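Local coordinates for protein extracellular ligand-binding receptor (Sphaerobacter thermophilus, PDB 4ZPJ) that probably binds a small ligand outside the cell for uptake by an ABC transporter, as a zinc-binding member of the leucine-binding protein family, at residues N74-T79 with E323-R328; T110-L115 with R137-Q142; R194-A199 with Q241-A246; H257-D262 with Q290-E295; T353-E358 with K362-E367. All coordinates share one frame; numbering follows the deposited sequence.

Contact 1 of 5, residues N74-T79 with E323-R328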
# COMPACT_ATOMS: atom_id res chain seq x y z
N ASN A 74 10.14 -0.36 -1.00
CA ASN A 74 9.83 -1.74 -0.98
C ASN A 74 11.14 -2.55 -0.72
O ASN A 74 11.14 -3.48 0.09
CB ASN A 74 9.13 -2.16 -2.28
CG ASN A 74 7.59 -2.01 -2.24
OD1 ASN A 74 6.99 -1.49 -1.30
ND2 ASN A 74 6.97 -2.52 -3.25
N LEU A 75 12.23 -2.17 -1.40
CA LEU A 75 13.48 -2.88 -1.28
C LEU A 75 14.08 -2.74 0.10
O LEU A 75 14.57 -3.71 0.65
CB LEU A 75 14.47 -2.47 -2.39
CG LEU A 75 15.84 -3.07 -2.43
CD1 LEU A 75 15.75 -4.57 -2.58
CD2 LEU A 75 16.69 -2.44 -3.54
N ARG A 76 14.01 -1.56 0.68
CA ARG A 76 14.44 -1.42 2.09
C ARG A 76 13.67 -2.29 3.06
O ARG A 76 14.25 -2.90 3.96
CB ARG A 76 14.30 0.02 2.55
CG ARG A 76 15.26 0.98 1.87
CD ARG A 76 15.13 2.38 2.45
NE ARG A 76 13.81 2.97 2.34
CZ ARG A 76 13.46 3.94 1.47
NH1 ARG A 76 14.32 4.45 0.57
NH2 ARG A 76 12.21 4.40 1.49
N GLY A 77 12.35 -2.34 2.94
CA GLY A 77 11.56 -3.19 3.88
C GLY A 77 11.90 -4.68 3.73
O GLY A 77 12.07 -5.41 4.69
N LEU A 78 11.97 -5.09 2.49
CA LEU A 78 12.22 -6.47 2.12
C LEU A 78 13.56 -6.97 2.63
O LEU A 78 13.61 -8.05 3.22
CB LEU A 78 12.11 -6.52 0.62
CG LEU A 78 12.04 -7.71 -0.29
CD1 LEU A 78 13.32 -8.49 -0.17
CD2 LEU A 78 10.78 -8.54 -0.09
N THR A 79 14.64 -6.20 2.45
CA THR A 79 15.95 -6.65 2.87
C THR A 79 16.10 -6.62 4.38
O THR A 79 16.73 -7.48 4.93
CB THR A 79 17.12 -5.88 2.22
OG1 THR A 79 16.91 -4.47 2.33
CG2 THR A 79 17.17 -6.23 0.79
N GLU A 323 12.65 0.52 15.37
CA GLU A 323 14.03 0.52 15.89
C GLU A 323 15.03 -0.06 14.92
O GLU A 323 16.08 0.52 14.71
CB GLU A 323 14.14 -0.26 17.18
CG GLU A 323 13.72 0.60 18.33
CD GLU A 323 13.40 -0.20 19.56
OE1 GLU A 323 13.73 -1.43 19.62
OE2 GLU A 323 12.80 0.44 20.46
N ALA A 324 14.69 -1.21 14.33
CA ALA A 324 15.58 -1.84 13.39
C ALA A 324 15.67 -1.03 12.09
O ALA A 324 16.73 -0.97 11.42
CB ALA A 324 15.13 -3.27 13.13
N PHE A 325 14.60 -0.32 11.77
CA PHE A 325 14.60 0.47 10.55
C PHE A 325 15.47 1.70 10.75
O PHE A 325 16.38 1.95 9.98
CB PHE A 325 13.20 0.85 10.11
CG PHE A 325 13.15 1.49 8.76
CD1 PHE A 325 13.03 0.72 7.62
CD2 PHE A 325 13.28 2.85 8.62
CE1 PHE A 325 12.99 1.32 6.39
CE2 PHE A 325 13.25 3.45 7.38
CZ PHE A 325 13.10 2.68 6.27
N THR A 326 15.17 2.46 11.79
CA THR A 326 15.96 3.66 12.08
C THR A 326 17.43 3.38 12.36
O THR A 326 18.26 4.19 12.02
CB THR A 326 15.42 4.42 13.29
OG1 THR A 326 15.31 3.50 14.34
CG2 THR A 326 14.04 5.02 13.01
N ALA A 327 17.78 2.24 12.99
CA ALA A 327 19.20 1.91 13.19
C ALA A 327 19.92 1.78 11.84
O ALA A 327 21.06 2.14 11.72
CB ALA A 327 19.38 0.65 14.03
N ARG A 328 19.23 1.30 10.83
CA ARG A 328 19.79 1.08 9.52
C ARG A 328 19.73 2.29 8.61
O ARG A 328 20.38 2.32 7.56
CB ARG A 328 18.99 -0.03 8.88
CG ARG A 328 19.65 -0.72 7.71
CD ARG A 328 19.60 -2.24 7.92
NE ARG A 328 19.53 -2.97 6.65
CZ ARG A 328 19.60 -4.29 6.53
NH1 ARG A 328 19.77 -5.07 7.59
NH2 ARG A 328 19.52 -4.84 5.32
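Arg-76 meets the phenyl group of Phe-325 at its edge: NE of Arg-76 lies 4.0 Å from CZ of Phe-325, near the ring plane. The guanidinium and ring planes stand 80° apart, and the charge is not over the ring face, so this is van der Waals contact and no cation-pi stack. Phe-325 reaches helix 68-84 with CZ, CG being anti to the backbone N (chi1 -171°). The charge of Arg-76 is answered elsewhere, by a salt bridge from NE to Asp-338 OD1.

The second meeting is polar but loose. Arg-328 crosses Thr-79 at about a right angle, with NH2 of Arg-328 3.9 Å from Thr-79 O and 4.0 Å from Thr-79 OG1, too far for a hydrogen bond. That nitrogen is instead committed to a salt bridge with Asp-83 OD2, farther along the first helix.

One intrahelical hydrogen bond fixes the threonine: OG1 of Thr-79 gives its proton to Leu-75 O at 3.0 Å. The backbone N of Thr-79 reaches the same oxygen from the opposite face of the carbonyl plane, so two bonds grip it.

Helix 68-84 rests through Leu-75 on strands 55-61 and 92-100. Helix 316-328 lies on its outer side, where Phe-325 also packs on Asp-338 of helix 336-354 and on His-329, a zinc-binding residue.

Contact 2 of 5, residues T110-L115 with R137-Q142. With ZN (zinc ion), chain M.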
# COMPACT_ATOMS: atom_id res chain seq x y z
N THR A 110 10.60 -7.93 -20.11
CA THR A 110 11.96 -8.33 -20.36
C THR A 110 12.61 -8.74 -19.04
O THR A 110 13.20 -9.79 -18.91
CB THR A 110 12.76 -7.15 -20.98
OG1 THR A 110 12.18 -6.77 -22.24
CG2 THR A 110 14.24 -7.54 -21.17
N LYS A 111 12.56 -7.87 -18.06
CA LYS A 111 13.17 -8.21 -16.78
C LYS A 111 12.60 -9.49 -16.18
O LYS A 111 13.35 -10.29 -15.65
CB LYS A 111 13.07 -7.03 -15.80
CG LYS A 111 13.97 -5.84 -16.20
CD LYS A 111 15.34 -6.28 -16.73
CE LYS A 111 16.29 -5.12 -16.94
NZ LYS A 111 16.77 -4.60 -15.65
N THR A 112 11.28 -9.67 -16.27
CA THR A 112 10.63 -10.79 -15.65
C THR A 112 11.04 -12.02 -16.41
O THR A 112 11.40 -13.02 -15.80
CB THR A 112 9.09 -10.63 -15.62
OG1 THR A 112 8.73 -9.53 -14.78
CG2 THR A 112 8.41 -11.84 -15.09
N ARG A 113 11.06 -11.95 -17.75
CA ARG A 113 11.48 -13.11 -18.52
C ARG A 113 12.89 -13.54 -18.18
O ARG A 113 13.16 -14.72 -18.05
CB ARG A 113 11.38 -12.89 -20.03
CG ARG A 113 9.95 -13.10 -20.53
CD ARG A 113 9.88 -13.50 -22.01
NE ARG A 113 8.68 -14.31 -22.25
CZ ARG A 113 7.46 -13.84 -22.57
NH1 ARG A 113 7.23 -12.54 -22.75
NH2 ARG A 113 6.45 -14.69 -22.75
N GLN A 114 13.79 -12.58 -18.01
CA GLN A 114 15.16 -12.86 -17.60
C GLN A 114 15.29 -13.56 -16.21
O GLN A 114 16.01 -14.53 -16.07
CB GLN A 114 15.96 -11.55 -17.65
CG GLN A 114 17.27 -11.56 -16.91
CD GLN A 114 17.78 -10.16 -16.60
OE1 GLN A 114 17.71 -9.24 -17.45
NE2 GLN A 114 18.32 -9.99 -15.39
N LEU A 115 14.57 -13.09 -15.21
CA LEU A 115 14.68 -13.66 -13.87
C LEU A 115 14.20 -15.11 -13.88
O LEU A 115 14.79 -15.95 -13.23
CB LEU A 115 13.83 -12.89 -12.87
CG LEU A 115 14.18 -11.45 -12.55
CD1 LEU A 115 12.97 -10.82 -11.84
CD2 LEU A 115 15.43 -11.38 -11.70
N ARG A 137 1.53 -10.57 -15.74
CA ARG A 137 0.69 -11.58 -15.05
C ARG A 137 0.67 -12.91 -15.75
O ARG A 137 0.98 -13.95 -15.13
CB ARG A 137 -0.75 -11.06 -14.92
CG ARG A 137 -1.67 -11.97 -14.13
CD ARG A 137 -2.53 -12.76 -15.09
NE ARG A 137 -3.37 -13.70 -14.38
CZ ARG A 137 -3.70 -14.91 -14.82
NH1 ARG A 137 -4.48 -15.68 -14.06
NH2 ARG A 137 -3.28 -15.34 -16.01
N ASP A 138 0.30 -12.89 -17.02
CA ASP A 138 0.28 -14.10 -17.85
C ASP A 138 1.64 -14.79 -17.89
O ASP A 138 1.70 -16.02 -17.81
CB ASP A 138 -0.30 -13.81 -19.26
CG ASP A 138 -1.85 -13.79 -19.28
OD1 ASP A 138 -2.45 -13.93 -18.20
OD2 ASP A 138 -2.51 -13.66 -20.33
N ILE A 139 2.74 -14.04 -17.95
CA ILE A 139 4.08 -14.66 -17.93
C ILE A 139 4.33 -15.39 -16.62
O ILE A 139 4.76 -16.53 -16.58
CB ILE A 139 5.19 -13.61 -18.19
CG1 ILE A 139 5.20 -13.20 -19.70
CG2 ILE A 139 6.55 -14.15 -17.82
CD1 ILE A 139 5.64 -11.78 -19.95
N LEU A 140 4.04 -14.73 -15.52
CA LEU A 140 4.25 -15.36 -14.24
C LEU A 140 3.41 -16.62 -14.10
O LEU A 140 3.93 -17.65 -13.68
CB LEU A 140 3.96 -14.38 -13.13
CG LEU A 140 4.87 -13.14 -13.07
CD1 LEU A 140 4.31 -12.22 -12.01
CD2 LEU A 140 6.30 -13.50 -12.74
N VAL A 141 2.16 -16.56 -14.53
CA VAL A 141 1.25 -17.72 -14.37
C VAL A 141 1.64 -18.85 -15.28
O VAL A 141 1.74 -20.01 -14.85
CB VAL A 141 -0.24 -17.34 -14.57
CG1 VAL A 141 -1.13 -18.61 -14.58
CG2 VAL A 141 -0.67 -16.37 -13.48
N GLN A 142 1.92 -18.52 -16.54
CA GLN A 142 2.35 -19.54 -17.48
C GLN A 142 3.60 -20.21 -16.97
O GLN A 142 3.76 -21.42 -17.09
CB GLN A 142 2.60 -18.97 -18.87
CG GLN A 142 2.63 -20.06 -19.94
CD GLN A 142 3.40 -19.66 -21.20
OE1 GLN A 142 2.93 -19.86 -22.33
NE2 GLN A 142 4.61 -19.12 -21.02
ZN ZN M . -4.28 -12.42 -19.93
O HOH W 1 -4.60 -13.12 -22.01
O HOH W 2 -3.90 -10.73 -18.09
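The guanidinium of Arg-113 lies with one face on an aliphatic side chain, that of Ile-139. CG1 of Ile-139 sits 3.4 Å above the guanidinium plane, offset toward its rim, and CD1 of Ile-139 comes within 3.3 Å of Arg-113 NH1, a close approach. With its face laid on the isoleucine, the flat charged group shields part of a hydrophobic one. The arginine chain runs extended from CG to NE and crosses Ile-139 at about a right angle.

Deeper in, methyls meet. CG2 of Thr-112, anti to the backbone N, reaches 3.6 Å to CD2 of Leu-140 and 4.0 Å to CG2 of Ile-139, while its hydroxyl turns back to hydrogen-bond Ala-108 O. With an alanine in place of Ile-139, the Arg-113 guanidinium would probably lose the surface it lies on and be freer to turn, and a gap would open beside the Thr-112 methyl.

Next to Ile-139, Asp-138 binds a zinc ion through OD2 at 2.2 Å, with two waters as further ligands. The second oxygen, OD1 of Asp-138, takes a salt bridge from Arg-137 NH2 at 2.7 Å, which steadies the carboxylate.

The two helices run nearly parallel, 12° apart with axes 10.4 Å from each other. Helix 105-117 packs against strands 55-61 and 92-100 through Thr-112 and Leu-115, and helix 130-142 lies alongside it, Ile-139 also reaching Ile-109 and Ile-116.

Contact 3 of 5, residues R194-A199 with Q241-A246. With ZN (zinc ion), chain J.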
# COMPACT_ATOMS: atom_id res chain seq x y z
N ARG A 194 -23.52 12.59 3.66
CA ARG A 194 -23.44 12.93 2.25
C ARG A 194 -22.01 13.35 1.98
O ARG A 194 -21.50 14.24 2.66
CB ARG A 194 -24.40 14.10 2.01
CG ARG A 194 -25.85 13.69 1.71
CD ARG A 194 -26.95 14.57 2.37
NE ARG A 194 -26.85 16.05 2.26
CZ ARG A 194 -26.44 16.90 3.23
NH1 ARG A 194 -26.42 18.21 2.97
NH2 ARG A 194 -26.02 16.49 4.45
N MSE A 195 -21.33 12.75 1.02
CA MSE A 195 -19.92 13.12 0.78
C MSE A 195 -19.62 13.38 -0.66
O MSE A 195 -20.34 12.89 -1.52
CB MSE A 195 -18.96 12.07 1.34
CG MSE A 195 -18.98 12.08 2.86
SE MSE A 195 -17.60 10.98 3.70
CE MSE A 195 -16.00 11.72 2.77
N VAL A 196 -18.59 14.20 -0.89
CA VAL A 196 -17.96 14.44 -2.18
C VAL A 196 -16.65 13.68 -2.25
O VAL A 196 -15.89 13.61 -1.25
CB VAL A 196 -17.62 15.93 -2.38
CG1 VAL A 196 -16.88 16.18 -3.69
CG2 VAL A 196 -18.89 16.74 -2.40
N LEU A 197 -16.37 13.14 -3.43
CA LEU A 197 -15.14 12.40 -3.66
C LEU A 197 -14.26 13.13 -4.66
O LEU A 197 -14.74 13.68 -5.64
CB LEU A 197 -15.46 11.03 -4.23
CG LEU A 197 -16.39 10.09 -3.49
CD1 LEU A 197 -16.41 8.73 -4.18
CD2 LEU A 197 -15.90 9.97 -2.06
N HIS A 198 -12.96 13.06 -4.43
CA HIS A 198 -12.03 13.65 -5.32
C HIS A 198 -10.80 12.81 -5.47
O HIS A 198 -10.31 12.28 -4.49
CB HIS A 198 -11.64 15.03 -4.78
CG HIS A 198 -10.42 15.59 -5.40
ND1 HIS A 198 -10.41 16.04 -6.70
CD2 HIS A 198 -9.17 15.76 -4.93
CE1 HIS A 198 -9.21 16.50 -6.99
NE2 HIS A 198 -8.43 16.33 -5.94
N ALA A 199 -10.31 12.67 -6.70
CA ALA A 199 -9.05 11.97 -6.95
C ALA A 199 -8.29 12.45 -8.12
O ALA A 199 -8.87 13.02 -9.05
CB ALA A 199 -9.31 10.49 -7.15
N GLN A 241 -12.81 24.82 -6.08
CA GLN A 241 -14.07 25.50 -6.27
C GLN A 241 -15.18 24.47 -6.58
O GLN A 241 -16.23 24.50 -5.95
CB GLN A 241 -13.93 26.68 -7.27
CG GLN A 241 -13.43 27.96 -6.56
CD GLN A 241 -13.14 29.17 -7.47
OE1 GLN A 241 -12.67 30.21 -6.98
NE2 GLN A 241 -13.43 29.05 -8.77
N ARG A 242 -14.94 23.52 -7.47
CA ARG A 242 -15.98 22.53 -7.77
C ARG A 242 -16.33 21.71 -6.55
O ARG A 242 -17.51 21.41 -6.31
CB ARG A 242 -15.58 21.62 -8.92
CG ARG A 242 -15.16 22.40 -10.17
CD ARG A 242 -15.14 21.58 -11.46
NE ARG A 242 -14.21 22.17 -12.44
CZ ARG A 242 -13.93 21.67 -13.65
NH1 ARG A 242 -13.07 22.32 -14.44
NH2 ARG A 242 -14.49 20.54 -14.08
N ILE A 243 -15.31 21.35 -5.77
CA ILE A 243 -15.57 20.61 -4.55
C ILE A 243 -16.42 21.47 -3.65
O ILE A 243 -17.39 20.97 -3.11
CB ILE A 243 -14.28 20.18 -3.83
CG1 ILE A 243 -13.55 19.12 -4.66
CG2 ILE A 243 -14.59 19.70 -2.42
CD1 ILE A 243 -12.09 18.92 -4.30
N GLU A 244 -16.07 22.74 -3.47
CA GLU A 244 -16.83 23.61 -2.59
C GLU A 244 -18.30 23.55 -2.94
O GLU A 244 -19.15 23.53 -2.07
CB GLU A 244 -16.41 25.09 -2.70
CG GLU A 244 -16.82 25.87 -1.44
CD GLU A 244 -16.95 27.36 -1.60
OE1 GLU A 244 -16.57 27.89 -2.67
OE2 GLU A 244 -17.40 28.01 -0.63
N GLN A 245 -18.58 23.60 -4.22
CA GLN A 245 -19.96 23.74 -4.68
C GLN A 245 -20.74 22.47 -4.46
O GLN A 245 -21.87 22.51 -4.03
CB GLN A 245 -19.99 24.01 -6.16
CG GLN A 245 -20.47 25.40 -6.56
CD GLN A 245 -20.66 25.42 -8.05
OE1 GLN A 245 -20.42 24.40 -8.71
NE2 GLN A 245 -21.09 26.57 -8.61
N ALA A 246 -20.15 21.34 -4.81
CA ALA A 246 -20.77 20.08 -4.53
C ALA A 246 -21.03 19.95 -3.02
O ALA A 246 -22.11 19.49 -2.60
CB ALA A 246 -19.92 18.95 -5.03
ZN ZN J . -15.70 29.55 -2.07
O HOH W 3 -14.07 29.56 -0.13
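Val-196 and Ala-246 mark the closest backbone approach, with their CA atoms 6.7 Å apart. Strand 194-199 and helix segment 241-246 run almost antiparallel, at 165°, and their axes come within 9.0 Å. The strand offers alternate residues to the helix: Val-196 and His-198 point toward it, whereas Leu-197 points away.

At the C-terminal end of the helix, CG2 of Val-196 meets the CB of Ala-246 at 3.6 Å; the small alanine lets the backbones draw together here. CG1 of Val-196 touches Ile-243 CG2 more distantly, at 4.4 Å.

The arrangement belongs to a beta-alpha-beta crossover in the parallel sheet of one lobe. The chain leaves strand 222-229, runs back along helix 237-246 and enters strand 252-256, passing over strand 194-200, which lies between those two in the sheet. Helix 203-218 packs on the other face, against Met-195 (a selenomethionine) and Leu-197.

Farther along the strand, Ile-243 lays its terminal methyl over the imidazole of His-198. CD1 of Ile-243 stands 4.2 Å from the ring centroid, 25° off the normal and displaced toward the rim, which makes a CH-pi contact. The ring is presented with CG of His-198 anti to the backbone N (chi1 164°). Both of its nitrogens have hydrogen bonds that hold its rotation, ND1 with Val-227 O and NE2 with His-257 NE2, and Phe-266 stacks on it.

Glu-244, on the helix side turned from the sheet, binds a zinc ion through OE1 at 2.0 Å, together with a water.

Contact 4 of 5, residues H257-D262 with Q290-E295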
# COMPACT_ATOMS: atom_id res chain seq x y z
N HIS A 257 -4.64 11.17 -4.02
CA HIS A 257 -3.68 11.48 -5.08
C HIS A 257 -2.52 10.55 -5.08
O HIS A 257 -1.67 10.65 -5.94
CB HIS A 257 -3.12 12.88 -4.92
CG HIS A 257 -4.16 13.92 -4.94
ND1 HIS A 257 -4.91 14.25 -3.82
CD2 HIS A 257 -4.64 14.66 -5.96
CE1 HIS A 257 -5.76 15.20 -4.15
NE2 HIS A 257 -5.65 15.44 -5.45
N GLY A 258 -2.44 9.64 -4.12
CA GLY A 258 -1.22 8.85 -3.95
C GLY A 258 -0.21 9.70 -3.20
O GLY A 258 -0.44 10.85 -2.90
N THR A 259 0.89 9.09 -2.86
CA THR A 259 1.99 9.74 -2.23
C THR A 259 2.80 10.44 -3.28
O THR A 259 3.66 9.82 -3.90
CB THR A 259 2.86 8.69 -1.56
OG1 THR A 259 2.04 8.02 -0.62
CG2 THR A 259 4.07 9.32 -0.91
N SER A 260 2.53 11.73 -3.45
CA SER A 260 2.99 12.45 -4.62
C SER A 260 3.01 13.93 -4.35
O SER A 260 2.48 14.42 -3.33
CB SER A 260 1.98 12.24 -5.74
OG SER A 260 0.71 12.78 -5.35
N THR A 261 3.56 14.66 -5.29
CA THR A 261 3.62 16.07 -5.16
C THR A 261 2.21 16.61 -5.41
O THR A 261 1.88 17.64 -4.86
CB THR A 261 4.65 16.68 -6.12
OG1 THR A 261 4.31 16.27 -7.44
CG2 THR A 261 6.07 16.17 -5.79
N ASP A 262 1.40 15.94 -6.22
CA ASP A 262 -0.04 16.25 -6.31
C ASP A 262 -0.68 16.34 -4.89
O ASP A 262 -1.48 17.27 -4.55
CB ASP A 262 -0.78 15.20 -7.16
CG ASP A 262 -0.57 15.37 -8.67
OD1 ASP A 262 0.24 16.23 -9.10
OD2 ASP A 262 -1.23 14.65 -9.47
N GLN A 290 4.24 9.33 5.71
CA GLN A 290 5.41 9.78 6.43
C GLN A 290 6.42 10.49 5.58
O GLN A 290 6.97 11.47 5.99
CB GLN A 290 6.15 8.53 6.97
CG GLN A 290 7.29 8.89 7.91
CD GLN A 290 6.73 9.37 9.23
OE1 GLN A 290 5.81 8.74 9.78
NE2 GLN A 290 7.24 10.48 9.73
N SER A 291 6.68 9.98 4.39
CA SER A 291 7.65 10.62 3.51
C SER A 291 7.29 12.04 3.13
O SER A 291 8.17 12.82 2.79
CB SER A 291 7.83 9.82 2.24
OG SER A 291 6.56 9.48 1.70
N ILE A 292 6.00 12.39 3.15
CA ILE A 292 5.67 13.75 2.70
C ILE A 292 5.00 14.57 3.77
O ILE A 292 4.65 15.71 3.53
CB ILE A 292 4.82 13.73 1.44
CG1 ILE A 292 3.57 12.85 1.62
CG2 ILE A 292 5.63 13.17 0.29
CD1 ILE A 292 2.55 13.02 0.52
N LEU A 293 4.84 13.97 4.95
CA LEU A 293 4.18 14.60 6.07
C LEU A 293 4.86 15.88 6.49
O LEU A 293 4.20 16.88 6.67
CB LEU A 293 4.05 13.62 7.24
CG LEU A 293 2.90 13.91 8.19
CD1 LEU A 293 1.63 14.39 7.48
CD2 LEU A 293 2.60 12.70 9.03
N PRO A 294 6.20 15.92 6.51
CA PRO A 294 6.83 17.23 6.80
C PRO A 294 6.50 18.44 5.87
O PRO A 294 6.60 19.58 6.28
CB PRO A 294 8.31 16.91 6.73
CG PRO A 294 8.41 15.44 6.97
CD PRO A 294 7.18 14.84 6.34
N GLU A 295 6.14 18.19 4.62
CA GLU A 295 5.93 19.26 3.65
C GLU A 295 4.44 19.64 3.58
O GLU A 295 4.09 20.70 3.14
CB GLU A 295 6.41 18.80 2.29
CG GLU A 295 7.61 17.86 2.39
CD GLU A 295 8.44 17.81 1.14
OE1 GLU A 295 8.85 16.68 0.74
OE2 GLU A 295 8.66 18.89 0.57
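Ser-291 comes first, with OG 3.6 Å from CG2 of Thr-259, a methyl-to-oxygen contact. That hydroxyl is engaged in a hydrogen bond with Asp-289 OD2, while OG1 of Thr-259 turns to Ala-286 O.

Ile-292 follows and reaches across with its long branch. CG1 lies between the backbone N and the carbonyl carbon (chi1 53°), and CD1 of Ile-292 ends 4.2 Å from Thr-259 CG2 and 4.1 Å from Ser-260 O. The same side chain also packs on Ile-264, one turn into helix 261-272.

Leu-293 opens helix 293-296 and leans on Tyr-407 and Asn-409 of strand 407-418, so the segment joins that strand to the loop after strand 252-256. On the facing loop, Ser-260 holds the N-cap position of helix 261-272: its OG bonds Ala-263 N and also gives its proton to His-257 O at 3.2 Å, from above the carbonyl plane.

No hydrogen bond spans the two segments; the Thr-259 hydroxyl bonds instead to the loop that leads into 290-295. Between 257-262 and 290-295 themselves the contact is van der Waals, made by the methyls of Thr-259 and Ile-292 against each other and against serine oxygens.

Contact 5 of 5, residues T353-E358 with K362-E367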
# COMPACT_ATOMS: atom_id res chain seq x y z
N THR A 353 10.99 -20.90 6.07
CA THR A 353 11.28 -21.57 7.31
C THR A 353 10.43 -22.82 7.42
O THR A 353 10.96 -23.89 7.71
CB THR A 353 11.01 -20.65 8.51
OG1 THR A 353 11.86 -19.51 8.42
CG2 THR A 353 11.25 -21.36 9.83
N ALA A 354 9.13 -22.68 7.16
CA ALA A 354 8.19 -23.80 7.32
C ALA A 354 8.50 -24.99 6.42
O ALA A 354 8.31 -26.12 6.82
CB ALA A 354 6.78 -23.32 7.03
N ILE A 355 8.95 -24.75 5.20
CA ILE A 355 9.39 -25.84 4.31
C ILE A 355 10.90 -26.10 4.34
O ILE A 355 11.46 -26.72 3.40
CB ILE A 355 8.99 -25.60 2.84
CG1 ILE A 355 9.78 -24.42 2.24
CG2 ILE A 355 7.49 -25.36 2.72
CD1 ILE A 355 9.65 -24.32 0.74
N ASP A 356 11.58 -25.62 5.38
CA ASP A 356 13.00 -25.91 5.57
C ASP A 356 13.84 -25.61 4.29
O ASP A 356 14.81 -26.29 3.99
CB ASP A 356 13.16 -27.38 6.04
CG ASP A 356 14.36 -27.60 6.99
OD1 ASP A 356 14.72 -26.67 7.75
OD2 ASP A 356 14.94 -28.73 7.01
N GLY A 357 13.47 -24.55 3.56
CA GLY A 357 14.20 -24.13 2.38
C GLY A 357 14.00 -24.95 1.13
O GLY A 357 14.59 -24.62 0.08
N GLU A 358 13.22 -26.02 1.20
CA GLU A 358 13.02 -26.91 0.05
C GLU A 358 12.15 -26.17 -0.94
O GLU A 358 11.03 -26.54 -1.25
CB GLU A 358 12.46 -28.30 0.44
CG GLU A 358 13.44 -29.25 1.15
CD GLU A 358 14.78 -29.50 0.41
OE1 GLU A 358 15.04 -30.64 -0.03
OE2 GLU A 358 15.60 -28.55 0.28
N LYS A 362 7.40 -26.70 -5.25
CA LYS A 362 6.43 -25.63 -5.46
C LYS A 362 5.14 -25.86 -4.71
O LYS A 362 4.54 -24.91 -4.19
CB LYS A 362 6.11 -25.42 -6.94
CG LYS A 362 7.21 -24.66 -7.66
CD LYS A 362 6.70 -23.95 -8.90
CE LYS A 362 7.13 -24.65 -10.18
NZ LYS A 362 7.34 -23.64 -11.26
N GLU A 363 4.70 -27.11 -4.67
CA GLU A 363 3.44 -27.45 -4.00
C GLU A 363 3.55 -27.04 -2.54
O GLU A 363 2.70 -26.32 -2.03
CB GLU A 363 3.12 -28.95 -4.12
CG GLU A 363 1.71 -29.36 -3.71
CD GLU A 363 1.67 -30.56 -2.74
OE1 GLU A 363 1.85 -30.36 -1.51
OE2 GLU A 363 1.45 -31.72 -3.20
N ALA A 364 4.61 -27.49 -1.87
CA ALA A 364 4.83 -27.17 -0.47
C ALA A 364 5.07 -25.65 -0.28
O ALA A 364 4.62 -25.09 0.67
CB ALA A 364 6.02 -27.96 0.08
N LEU A 365 5.78 -25.00 -1.20
CA LEU A 365 5.99 -23.57 -1.07
C LEU A 365 4.66 -22.79 -1.09
O LEU A 365 4.39 -21.89 -0.25
CB LEU A 365 6.89 -23.10 -2.19
CG LEU A 365 7.20 -21.61 -2.26
CD1 LEU A 365 7.70 -21.12 -0.91
CD2 LEU A 365 8.20 -21.34 -3.41
N LEU A 366 3.82 -23.14 -2.05
CA LEU A 366 2.53 -22.48 -2.16
C LEU A 366 1.61 -22.72 -1.00
O LEU A 366 0.91 -21.77 -0.59
CB LEU A 366 1.78 -22.92 -3.39
CG LEU A 366 2.39 -22.60 -4.74
CD1 LEU A 366 1.42 -23.13 -5.80
CD2 LEU A 366 2.56 -21.12 -4.94
N GLU A 367 1.57 -23.97 -0.51
CA GLU A 367 0.77 -24.30 0.62
C GLU A 367 1.35 -23.57 1.83
O GLU A 367 0.58 -23.07 2.65
CB GLU A 367 0.64 -25.83 0.89
CG GLU A 367 0.20 -26.69 -0.33
CD GLU A 367 -0.72 -27.90 -0.03
OE1 GLU A 367 -1.91 -27.66 0.28
OE2 GLU A 367 -0.29 -29.10 -0.18
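The flat group in this contact is the peptide joining Ala-364 to Leu-365, and one of its faces is covered by Ile-355. The CG2 methyl of Ile-355 lies 3.5 Å from Ala-364 O, the nearest atom of that peptide.

Beside it the same methyl, CG2 of Ile-355, touches the CB of Ala-364 at 4.0 Å. The other branch extends along the helix: CD1 of Ile-355 reaches Leu-365 CD1 at 4.1 Å, the two side chains meeting at a slant. Because CG1 is set between the backbone N and the carbonyl carbon (chi1 68°), the isoleucine spreads both branches over the helix, one per residue. A glycine at Ile-355 would probably strip Ala-364 and Leu-365 of these apolar partners and open a gap between helix end and helix start.

Ile-355 is placed by the way its own helix ends. Asp-356, at positive phi, is the C-prime residue of a Schellman motif in which Gly-357 N returns to Leu-352 O and Asp-356 N to Thr-353 O. A type I' turn from Ile-355 to Glu-358 follows, closed by Glu-358 N to Ile-355 O at 2.9 Å, and Gly-357 takes one of its positive-phi positions.

The contact thus closes the short connection between helix 336-354 and helix 362-371. Near the start of the latter, Asn-361 OD1 bonds Ala-364 N, while Leu-365 also packs on Val-359 and, with Leu-366, on Pro-146, just before strand 147-149.

How the contacts relate
From the N terminus, contact 1 opens on helix 68-84 and closes 244 residues later on helix 316-328, so contacts 2, 3 and 4 all nest inside its loop, in series and without crossing. Contact 2 closes a short loop between neighbouring helices flanking the sheet that holds strand 55-61. Contact 3 ties strand to crossover helix in the four-stranded parallel sheet, and contact 4 joins loops following two strands of that same sheet. These two meet through His-198 and His-257. Contact 5 comes after contact 1 has closed and joins consecutive helices; it and contact 3 lie on opposite sides of the chain's centre, with centres about 50 Å apart.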